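Local coordinates for SIRV1 hypothetical protein ORF119 (Sulfolobus islandicus rudivirus 1 variant xx, PDB 2X3G) that is of unconfirmed function but probably acts as a Rep-type HUH endonuclease that nicks viral DNA to start genome replication, at residues Tyr42-Asn47 with Lys73-Ser78; Ile14-Ile19 with His66-Thr71; Asn8-Tyr13 with Val95-Ser100. One frame throughout, in Å; residues are numbered along the deposited sequence. Where two conformers were deposited one is given.

Contact 1 (Tyr42-Asn47 with Lys73-Ser78); sequences YNHDKN and KKLDYS
H44, in the last turn of helix 30-44, puts its imidazole against the loop 73-76. Its NE2 donates to K73 O at 2.7 Å. The bond is bent, with 135° at the hydrogen. The acceptor lies in the ring plane, but the nitrogen sits above the carbonyl plane, 45° out of it. CE1 comes within 3.1 Å of K74 O, so two successive carbonyls line this edge of the ring. L75 covers one face: CD2 stands 3.7 Å from the ring centroid in a CH-pi contact. The two side chains meet at about a right angle. CG of H44 is anti to the backbone N (chi1 160°), which swings the ring from the helix to the loop. This is the tight part. Behind it L75 also packs on Y40 and I41 of the same helix.

The outer side is looser. K73 CB and CG lie obliquely over the ring on the side away from L75, CG 3.5 Å from H44 CE1. The chain then leads away, and K73 NZ ends 5.4 Å from H44 ND1, too far to bond. D45, just past the helix, comes near through OD2, 4.2 Å from K73 N. That oxygen is held instead by N72 N and T71 OG1. D45 OD1 accepts from N47 N at 3.0 Å, which makes an Asx turn. D76 OD1 caps helix 77-82 by a weak bond from S78 N, and also accepts from S78 OG. The contact thus joins the C-terminal end of one helix to the strand-to-helix loop of a ferredoxin-like alpha/beta fold.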
loop_
_atom_site.group_PDB
_atom_site.type_symbol
_atom_site.label_atom_id
_atom_site.label_comp_id
_atom_site.label_asym_id
_atom_site.label_seq_id
_atom_site.Cartn_x
_atom_site.Cartn_y
_atom_site.Cartn_z
ATOM N N TYR A 42 -2.819 -16.709 19.033
ATOM C CA TYR A 42 -1.734 -17.550 19.550
ATOM C C TYR A 42 -2.152 -18.415 20.740
ATOM O O TYR A 42 -1.827 -19.595 20.776
ATOM C CB TYR A 42 -0.525 -16.713 19.943
ATOM C CG TYR A 42 0.633 -17.569 20.368
ATOM C CD1 TYR A 42 1.478 -18.145 19.434
ATOM C CD2 TYR A 42 0.875 -17.810 21.706
ATOM C CE1 TYR A 42 2.555 -18.937 19.839
ATOM C CE2 TYR A 42 1.930 -18.595 22.116
ATOM C CZ TYR A 42 2.758 -19.162 21.178
ATOM O OH TYR A 42 3.804 -19.939 21.615
ATOM N N ASN A 43 -2.877 -17.841 21.696
ATOM C CA ASN A 43 -3.381 -18.609 22.832
ATOM C C ASN A 43 -4.460 -19.627 22.410
ATOM O O ASN A 43 -4.565 -20.702 22.994
ATOM C CB ASN A 43 -3.876 -17.676 23.948
ATOM C CG ASN A 43 -2.732 -16.965 24.670
ATOM O OD1 ASN A 43 -1.560 -17.302 24.490
ATOM N ND2 ASN A 43 -3.074 -16.004 25.534
ATOM N N HIS A 44 -5.218 -19.287 21.373
ATOM C CA HIS A 44 -6.247 -20.163 20.787
ATOM C C HIS A 44 -5.591 -21.404 20.143
ATOM O O HIS A 44 -6.069 -22.539 20.304
ATOM C CB HIS A 44 -7.070 -19.337 19.781
ATOM C CG HIS A 44 -7.821 -20.148 18.768
ATOM N ND1 HIS A 44 -9.050 -20.721 19.033
ATOM C CD2 HIS A 44 -7.534 -20.452 17.479
ATOM C CE1 HIS A 44 -9.470 -21.363 17.956
ATOM N NE2 HIS A 44 -8.571 -21.210 16.998
ATOM N N ASP A 45 -4.470 -21.184 19.457
ATOM C CA ASP A 45 -3.761 -22.220 18.719
ATOM C C ASP A 45 -2.314 -21.779 18.560
ATOM O O ASP A 45 -2.038 -20.863 17.805
ATOM C CB ASP A 45 -4.430 -22.373 17.347
ATOM C CG ASP A 45 -3.703 -23.317 16.402
ATOM O OD1 ASP A 45 -2.690 -23.968 16.763
ATOM O OD2 ASP A 45 -4.180 -23.400 15.255
ATOM N N LYS A 46 -1.386 -22.435 19.246
ATOM C CA LYS A 46 0.015 -21.972 19.224
ATOM C C LYS A 46 0.698 -22.166 17.862
ATOM O O LYS A 46 1.755 -21.579 17.614
ATOM C CB LYS A 46 0.834 -22.646 20.315
ATOM C CG LYS A 46 0.303 -22.370 21.730
ATOM C CD LYS A 46 1.399 -22.280 22.746
ATOM C CE LYS A 46 0.845 -21.997 24.128
ATOM N NZ LYS A 46 1.867 -21.325 24.974
ATOM N N ASN A 47 0.119 -22.998 16.999
ATOM C CA ASN A 47 0.609 -23.189 15.614
ATOM C C ASN A 47 0.030 -22.232 14.576
ATOM O O ASN A 47 0.396 -22.297 13.389
ATOM C CB ASN A 47 0.298 -24.610 15.132
ATOM C CG ASN A 47 0.971 -25.672 15.961
ATOM O OD1 ASN A 47 2.132 -25.529 16.366
ATOM N ND2 ASN A 47 0.249 -26.764 16.213
ATOM N N LYS A 73 -8.045 -25.033 14.767
ATOM C CA LYS A 73 -9.113 -25.062 15.753
ATOM C C LYS A 73 -10.125 -23.994 15.414
ATOM O O LYS A 73 -9.746 -22.853 15.226
ATOM C CB LYS A 73 -8.537 -24.789 17.137
ATOM C CG LYS A 73 -9.578 -24.816 18.239
ATOM C CD LYS A 73 -8.955 -24.817 19.630
ATOM C CE LYS A 73 -10.004 -24.629 20.730
ATOM N NZ LYS A 73 -11.263 -25.393 20.481
ATOM N N LYS A 74 -11.401 -24.354 15.370
ATOM C CA LYS A 74 -12.444 -23.397 15.000
ATOM C C LYS A 74 -12.412 -22.206 15.920
ATOM O O LYS A 74 -12.287 -22.369 17.137
ATOM C CB LYS A 74 -13.832 -24.022 15.088
ATOM C CG LYS A 74 -14.316 -24.662 13.820
ATOM C CD LYS A 74 -15.631 -25.376 14.067
ATOM C CE LYS A 74 -16.085 -26.098 12.815
ATOM N NZ LYS A 74 -17.308 -26.906 13.059
ATOM N N LEU A 75 -12.565 -21.024 15.334
ATOM C CA LEU A 75 -12.588 -19.771 16.066
ATOM C C LEU A 75 -13.941 -19.590 16.714
ATOM O O LEU A 75 -14.971 -19.926 16.111
ATOM C CB LEU A 75 -12.338 -18.574 15.130
ATOM C CG LEU A 75 -10.921 -18.120 14.790
ATOM C CD1 LEU A 75 -11.027 -16.761 14.118
ATOM C CD2 LEU A 75 -10.070 -18.071 16.056
ATOM N N ASP A 76 -13.928 -19.099 17.957
ATOM C CA ASP A 76 -15.119 -18.534 18.602
ATOM C C ASP A 76 -15.275 -17.093 18.124
ATOM O O ASP A 76 -14.570 -16.197 18.571
ATOM C CB ASP A 76 -14.999 -18.606 20.126
ATOM C CG ASP A 76 -16.154 -17.941 20.847
ATOM O OD1 ASP A 76 -16.996 -17.279 20.214
ATOM O OD2 ASP A 76 -16.234 -18.075 22.082
ATOM N N TYR A 77 -16.193 -16.894 17.177
ATOM C CA TYR A 77 -16.390 -15.604 16.540
ATOM C C TYR A 77 -16.670 -14.439 17.505
ATOM O O TYR A 77 -16.273 -13.315 17.226
ATOM C CB TYR A 77 -17.528 -15.702 15.524
ATOM C CG TYR A 77 -17.261 -16.599 14.319
ATOM C CD1 TYR A 77 -15.979 -17.031 13.994
ATOM C CD2 TYR A 77 -18.299 -16.988 13.499
ATOM C CE1 TYR A 77 -15.758 -17.832 12.897
ATOM C CE2 TYR A 77 -18.091 -17.763 12.394
ATOM C CZ TYR A 77 -16.829 -18.205 12.099
ATOM O OH TYR A 77 -16.643 -18.976 10.968
ATOM N N SER A 78 -17.342 -14.696 18.620
ATOM C CA SER A 78 -17.616 -13.638 19.611
ATOM C C SER A 78 -16.328 -13.048 20.197
ATOM O O SER A 78 -16.284 -11.886 20.585
ATOM C CB SER A 78 -18.516 -14.153 20.737
ATOM O OG SER A 78 -17.841 -15.078 21.576
#

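Contact 2 (Ile14-Ile19 with His66-Thr71); sequences IYTYFI and HILVFT
T16 OG1 lies 3.5 Å from F70 CD2 across the strands and is gripped from outside by H10 ND1, with a weak bond to K97 NZ. The T16 and F70 side chains lie side by side, pointing the same way. They belong to the central antiparallel pair, 15-22 with 64-71, of the four-stranded 2-3-1-4 sheet of a ferredoxin-like fold. Y15-T71, Y17-V69 and I19-I67 are the hydrogen-bonded pairs. Each has two backbone bonds; that from I19 N to I67 O is nearly straight, 177° at the hydrogen. T16-F70 and F18-L68 are the non-hydrogen-bonded pairs.

The face with Y17, I19, V69 and T71 packs under helix 30-44, where F37 meets I19 and V69. I19 CD1 reaches V69 CG2 at 4.0 Å. T71 CG2 sits between its own N and carbonyl carbon, which brings it to the edge of the Y17 ring, 3.7 Å from CE2. Strand 89-94 flanks the tyrosines. On the other face L68 CD2 lies 3.8 Å from F18 CB.

H66 also meets the rings of H64 and Y108, a grouping consistent with the HUH motif and tyrosine of Rep nucleases. H66 ND1 bonds T20 OG1. The F18 and H66 rings are near parallel, at 29°, but slid apart: F18 CE1 is 3.9 Å from H66 ND1.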
loop_
_atom_site.group_PDB
_atom_site.type_symbol
_atom_site.label_atom_id
_atom_site.label_comp_id
_atom_site.label_asym_id
_atom_site.label_seq_id
_atom_site.Cartn_x
_atom_site.Cartn_y
_atom_site.Cartn_z
ATOM N N ILE A 14 -6.486 -26.392 8.794
ATOM C CA ILE A 14 -7.857 -26.808 8.524
ATOM C C ILE A 14 -8.709 -25.593 8.182
ATOM O O ILE A 14 -9.441 -25.600 7.192
ATOM C CB ILE A 14 -8.449 -27.595 9.721
ATOM C CG1 ILE A 14 -7.719 -28.933 9.888
ATOM C CG2 ILE A 14 -9.923 -27.862 9.520
ATOM C CD1 ILE A 14 -7.984 -29.572 11.222
ATOM N N TYR A 15 -8.528 -24.524 8.950
ATOM C CA TYR A 15 -9.369 -23.336 8.836
ATOM C C TYR A 15 -8.570 -22.115 8.413
ATOM O O TYR A 15 -7.544 -21.809 9.005
ATOM C CB TYR A 15 -10.062 -23.043 10.161
ATOM C CG TYR A 15 -10.807 -24.236 10.708
ATOM C CD1 TYR A 15 -11.990 -24.640 10.117
ATOM C CD2 TYR A 15 -10.308 -24.984 11.791
ATOM C CE1 TYR A 15 -12.674 -25.767 10.582
ATOM C CE2 TYR A 15 -10.973 -26.091 12.256
ATOM C CZ TYR A 15 -12.164 -26.471 11.665
ATOM O OH TYR A 15 -12.854 -27.573 12.110
ATOM N N THR A 16 -9.056 -21.449 7.367
ATOM C CA THR A 16 -8.543 -20.154 6.925
ATOM C C THR A 16 -9.705 -19.169 7.021
ATOM O O THR A 16 -10.662 -19.258 6.248
ATOM C CB THR A 16 -8.092 -20.160 5.462
ATOM O OG1 THR A 16 -7.034 -21.115 5.251
ATOM C CG2 THR A 16 -7.596 -18.770 5.094
ATOM N N TYR A 17 -9.617 -18.260 7.983
ATOM C CA TYR A 17 -10.660 -17.259 8.199
ATOM C C TYR A 17 -10.203 -15.937 7.611
ATOM O O TYR A 17 -9.096 -15.481 7.906
ATOM C CB TYR A 17 -10.906 -17.071 9.680
ATOM C CG TYR A 17 -11.495 -18.258 10.383
ATOM C CD1 TYR A 17 -12.846 -18.531 10.289
ATOM C CD2 TYR A 17 -10.687 -19.120 11.132
ATOM C CE1 TYR A 17 -13.405 -19.608 10.944
ATOM C CE2 TYR A 17 -11.249 -20.217 11.804
ATOM C CZ TYR A 17 -12.619 -20.444 11.686
ATOM O OH TYR A 17 -13.209 -21.497 12.316
ATOM N N PHE A 18 -11.061 -15.342 6.784
ATOM C CA PHE A 18 -10.861 -14.026 6.197
ATOM C C PHE A 18 -11.798 -13.080 6.925
ATOM O O PHE A 18 -13.010 -13.186 6.790
ATOM C CB PHE A 18 -11.125 -14.066 4.676
ATOM C CG PHE A 18 -11.114 -12.726 4.012
ATOM C CD1 PHE A 18 -10.125 -11.804 4.303
ATOM C CD2 PHE A 18 -12.083 -12.393 3.085
ATOM C CE1 PHE A 18 -10.131 -10.554 3.717
ATOM C CE2 PHE A 18 -12.086 -11.162 2.475
ATOM C CZ PHE A 18 -11.105 -10.233 2.789
ATOM N N ILE A 19 -11.206 -12.198 7.734
ATOM C CA ILE A 19 -11.924 -11.248 8.548
ATOM C C ILE A 19 -11.691 -9.823 8.046
ATOM O O ILE A 19 -10.557 -9.391 7.868
ATOM C CB ILE A 19 -11.422 -11.340 9.997
ATOM C CG1 ILE A 19 -11.327 -12.806 10.455
ATOM C CG2 ILE A 19 -12.279 -10.441 10.926
ATOM C CD1 ILE A 19 -10.644 -12.968 11.817
ATOM N N HIS A 66 -7.946 -5.988 7.115
ATOM C CA HIS A 66 -8.226 -7.325 6.585
ATOM C C HIS A 66 -7.260 -8.275 7.254
ATOM O O HIS A 66 -6.084 -7.966 7.383
ATOM C CB HIS A 66 -8.048 -7.407 5.064
ATOM C CG HIS A 66 -8.941 -6.499 4.291
ATOM N ND1 HIS A 66 -10.306 -6.676 4.214
ATOM C CD2 HIS A 66 -8.660 -5.404 3.550
ATOM C CE1 HIS A 66 -10.826 -5.725 3.462
ATOM N NE2 HIS A 66 -9.849 -4.937 3.053
ATOM N N ILE A 67 -7.762 -9.431 7.671
ATOM C CA ILE A 67 -6.977 -10.379 8.413
ATOM C C ILE A 67 -7.249 -11.784 7.898
ATOM O O ILE A 67 -8.404 -12.166 7.765
ATOM C CB ILE A 67 -7.316 -10.302 9.917
ATOM C CG1 ILE A 67 -7.080 -8.893 10.467
ATOM C CG2 ILE A 67 -6.471 -11.269 10.726
ATOM C CD1 ILE A 67 -7.237 -8.815 11.981
ATOM N N LEU A 68 -6.187 -12.535 7.592
ATOM C CA LEU A 68 -6.292 -13.989 7.435
ATOM C C LEU A 68 -5.750 -14.684 8.662
ATOM O O LEU A 68 -4.648 -14.393 9.126
ATOM C CB LEU A 68 -5.504 -14.503 6.240
ATOM C CG LEU A 68 -6.079 -14.267 4.877
ATOM C CD1 LEU A 68 -5.063 -14.796 3.859
ATOM C CD2 LEU A 68 -7.420 -14.949 4.723
ATOM N N VAL A 69 -6.548 -15.593 9.189
ATOM C CA VAL A 69 -6.155 -16.415 10.334
ATOM C C VAL A 69 -6.124 -17.862 9.822
ATOM O O VAL A 69 -7.117 -18.372 9.322
ATOM C CB VAL A 69 -7.135 -16.253 11.509
ATOM C CG1 VAL A 69 -6.834 -17.272 12.629
ATOM C CG2 VAL A 69 -7.098 -14.812 12.069
ATOM N N PHE A 70 -4.965 -18.484 9.922
ATOM C CA PHE A 70 -4.791 -19.903 9.645
ATOM C C PHE A 70 -4.668 -20.657 10.962
ATOM O O PHE A 70 -3.778 -20.380 11.745
ATOM C CB PHE A 70 -3.515 -20.087 8.861
ATOM C CG PHE A 70 -3.458 -19.259 7.632
ATOM C CD1 PHE A 70 -2.813 -18.018 7.638
ATOM C CD2 PHE A 70 -4.047 -19.698 6.453
ATOM C CE1 PHE A 70 -2.744 -17.254 6.488
ATOM C CE2 PHE A 70 -3.970 -18.954 5.316
ATOM C CZ PHE A 70 -3.324 -17.716 5.327
ATOM N N THR A 71 -5.538 -21.638 11.163
ATOM C CA THR A 71 -5.653 -22.320 12.444
ATOM C C THR A 71 -6.288 -23.701 12.253
ATOM O O THR A 71 -7.034 -23.941 11.301
ATOM C CB THR A 71 -6.487 -21.483 13.443
ATOM O OG1 THR A 71 -6.493 -22.091 14.736
ATOM C CG2 THR A 71 -7.933 -21.298 12.983
#

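Contact 3 (Asn8-Tyr13 with Val95-Ser100); sequences NFHFSY and VPKSIS
The H10 ring carries K97 CD over one face, 4.0 Å from its centroid, a CH-pi contact. At its edge, in the ring plane, are V95 O and P96 O. The F11 ring has H10 CD2 over one face, offset toward the rim. K97 O and I99 N stand at the F11 edge, with CE1 3.5 Å from K97 O. I99 meets F11 at about a right angle, CG1 lying 3.8 Å from CE2.

H10 NE2 donates to P96 O at 2.9 Å, with 141° at the hydrogen. The nitrogen stands above the carbonyl plane, while S98 N reaches the same oxygen from the opposite face. That second bond closes an inverse gamma turn centred on K97. V95 CG1 closes in on H10 CE1.

K97 makes the return link. Its chain bends at chi2 (-50°), crosses the H10 ring obliquely and ends between two carbonyls. NZ donates to H10 O at 2.8 Å, in the carbonyl plane, and to Y13 O at 2.8 Å, somewhat tilted from it. H10 O belongs to the last turn of helix 2-10, so the ammonium sits at the end of the helix where carbonyls point out. At the start of helix 99-109, S98 is the N-cap and its OG bonds D101 N. F9, on the same helix end as H10, packs on M118 of the second subunit.

H10 ND1 is hydrogen-bonded to T16 OG1, which K97 NZ also approaches in a weak bond. With NE2 donating and the ammonium close by, a neutral H10 whose ND1 accepts would probably fit.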
loop_
_atom_site.group_PDB
_atom_site.type_symbol
_atom_site.label_atom_id
_atom_site.label_comp_id
_atom_site.label_asym_id
_atom_site.label_seq_id
_atom_site.Cartn_x
_atom_site.Cartn_y
_atom_site.Cartn_z
ATOM N N ASN A 8 0.776 -21.774 1.188
ATOM C CA ASN A 8 1.258 -22.852 2.037
ATOM C C ASN A 8 0.409 -23.060 3.291
ATOM O O ASN A 8 0.003 -24.187 3.596
ATOM C CB ASN A 8 2.738 -22.657 2.389
ATOM C CG ASN A 8 3.661 -23.261 1.352
ATOM O OD1 ASN A 8 3.326 -24.270 0.732
ATOM N ND2 ASN A 8 4.839 -22.653 1.159
ATOM N N PHE A 9 0.116 -21.979 4.004
ATOM C CA PHE A 9 -0.700 -22.074 5.206
ATOM C C PHE A 9 -2.133 -22.434 4.837
ATOM O O PHE A 9 -2.757 -23.260 5.481
ATOM C CB PHE A 9 -0.683 -20.767 6.005
ATOM C CG PHE A 9 0.673 -20.351 6.506
ATOM C CD1 PHE A 9 1.700 -21.260 6.697
ATOM C CD2 PHE A 9 0.903 -19.030 6.834
ATOM C CE1 PHE A 9 2.924 -20.845 7.173
ATOM C CE2 PHE A 9 2.118 -18.622 7.319
ATOM C CZ PHE A 9 3.131 -19.517 7.476
ATOM N N HIS A 10 -2.666 -21.845 3.773
ATOM C CA HIS A 10 -4.050 -22.129 3.403
ATOM C C HIS A 10 -4.285 -23.633 3.248
ATOM O O HIS A 10 -5.321 -24.159 3.650
ATOM C CB HIS A 10 -4.386 -21.454 2.083
ATOM C CG HIS A 10 -5.829 -21.542 1.714
ATOM N ND1 HIS A 10 -6.847 -21.317 2.608
ATOM C CD2 HIS A 10 -6.423 -21.824 0.529
ATOM C CE1 HIS A 10 -8.010 -21.449 1.993
ATOM N NE2 HIS A 10 -7.779 -21.734 0.726
ATOM N N PHE A 11 -3.307 -24.314 2.673
ATOM C CA PHE A 11 -3.470 -25.717 2.327
ATOM C C PHE A 11 -2.787 -26.658 3.308
ATOM O O PHE A 11 -2.632 -27.847 3.007
ATOM C CB PHE A 11 -2.994 -25.945 0.892
ATOM C CG PHE A 11 -3.904 -25.384 -0.151
ATOM C CD1 PHE A 11 -5.166 -25.920 -0.326
ATOM C CD2 PHE A 11 -3.498 -24.337 -0.985
ATOM C CE1 PHE A 11 -6.012 -25.429 -1.308
ATOM C CE2 PHE A 11 -4.331 -23.854 -1.972
ATOM C CZ PHE A 11 -5.588 -24.388 -2.130
ATOM N N SER A 12 -2.385 -26.144 4.478
ATOM C CA SER A 12 -1.863 -26.975 5.568
ATOM C C SER A 12 -2.604 -26.794 6.888
ATOM O O SER A 12 -2.392 -27.559 7.823
ATOM C CB SER A 12 -0.359 -26.718 5.775
ATOM O OG SER A 12 -0.060 -25.331 5.846
ATOM N N TYR A 13 -3.464 -25.779 6.971
ATOM C CA TYR A 13 -4.307 -25.549 8.140
ATOM C C TYR A 13 -5.756 -25.844 7.821
ATOM O O TYR A 13 -6.220 -25.548 6.734
ATOM C CB TYR A 13 -4.143 -24.095 8.643
ATOM C CG TYR A 13 -2.830 -23.911 9.343
ATOM C CD1 TYR A 13 -2.741 -23.982 10.733
ATOM C CD2 TYR A 13 -1.654 -23.750 8.641
ATOM C CE1 TYR A 13 -1.546 -23.844 11.362
ATOM C CE2 TYR A 13 -0.454 -23.606 9.268
ATOM C CZ TYR A 13 -0.394 -23.672 10.641
ATOM O OH TYR A 13 0.812 -23.566 11.296
ATOM N N VAL A 95 -12.496 -19.318 4.112
ATOM C CA VAL A 95 -12.069 -19.345 2.724
ATOM C C VAL A 95 -11.978 -20.791 2.259
ATOM O O VAL A 95 -11.191 -21.550 2.811
ATOM C CB VAL A 95 -10.683 -18.691 2.543
ATOM C CG1 VAL A 95 -10.304 -18.728 1.058
ATOM C CG2 VAL A 95 -10.721 -17.248 3.082
ATOM N N PRO A 96 -12.746 -21.164 1.221
ATOM C CA PRO A 96 -12.650 -22.572 0.786
ATOM C C PRO A 96 -11.248 -22.952 0.293
ATOM O O PRO A 96 -10.480 -22.100 -0.193
ATOM C CB PRO A 96 -13.673 -22.663 -0.351
ATOM C CG PRO A 96 -14.592 -21.468 -0.142
ATOM C CD PRO A 96 -13.697 -20.400 0.391
ATOM N N LYS A 97 -10.945 -24.241 0.378
ATOM C CA LYS A 97 -9.644 -24.761 -0.043
ATOM C C LYS A 97 -9.502 -24.855 -1.553
ATOM O O LYS A 97 -9.388 -25.959 -2.126
ATOM C CB LYS A 97 -9.402 -26.131 0.579
ATOM C CG LYS A 97 -9.445 -26.130 2.129
ATOM C CD LYS A 97 -8.558 -25.024 2.734
ATOM C CE LYS A 97 -8.469 -25.212 4.273
ATOM N NZ LYS A 97 -7.764 -24.096 4.962
ATOM N N SER A 98 -9.506 -23.697 -2.213
ATOM C CA SER A 98 -9.287 -23.623 -3.640
ATOM C C SER A 98 -8.245 -22.543 -3.865
ATOM O O SER A 98 -8.194 -21.576 -3.100
ATOM C CB SER A 98 -10.590 -23.347 -4.407
ATOM O OG SER A 98 -10.711 -22.012 -4.860
ATOM N N ILE A 99 -7.389 -22.758 -4.865
ATOM C CA ILE A 99 -6.301 -21.825 -5.177
ATOM C C ILE A 99 -6.887 -20.505 -5.623
ATOM O O ILE A 99 -6.441 -19.444 -5.193
ATOM C CB ILE A 99 -5.342 -22.361 -6.255
ATOM C CG1 ILE A 99 -4.580 -23.580 -5.728
ATOM C CG2 ILE A 99 -4.347 -21.271 -6.696
ATOM C CD1 ILE A 99 -3.832 -24.372 -6.767
ATOM N N SER A 100 -7.899 -20.579 -6.481
ATOM C CA SER A 100 -8.563 -19.386 -6.993
ATOM C C SER A 100 -9.139 -18.530 -5.883
ATOM O O SER A 100 -9.004 -17.315 -5.917
ATOM C CB SER A 100 -9.673 -19.760 -7.972
ATOM O OG SER A 100 -10.402 -18.599 -8.324
#

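Overall arrangement
Contact 2 is the centre, and the other two flank it, each with its centre about 10 Å away. Contact 1 joins it through D45 OD2 to T71 OG1 (2.7 Å) and L75 N to Y17 OH (3.1 Å). Contact 3 joins it through H10 ND1 to T16 OG1 (2.7 Å) and V95 N to T16 O (2.8 Å). Contacts 1 and 3 have centres about 17 Å apart but still meet, at N47 O and Y13 OH. Two histidines at helix ends, H44 and H10, thus each hold a loop backbone beside the strand pair. The probable HUH site lies at the H66 end of contact 2.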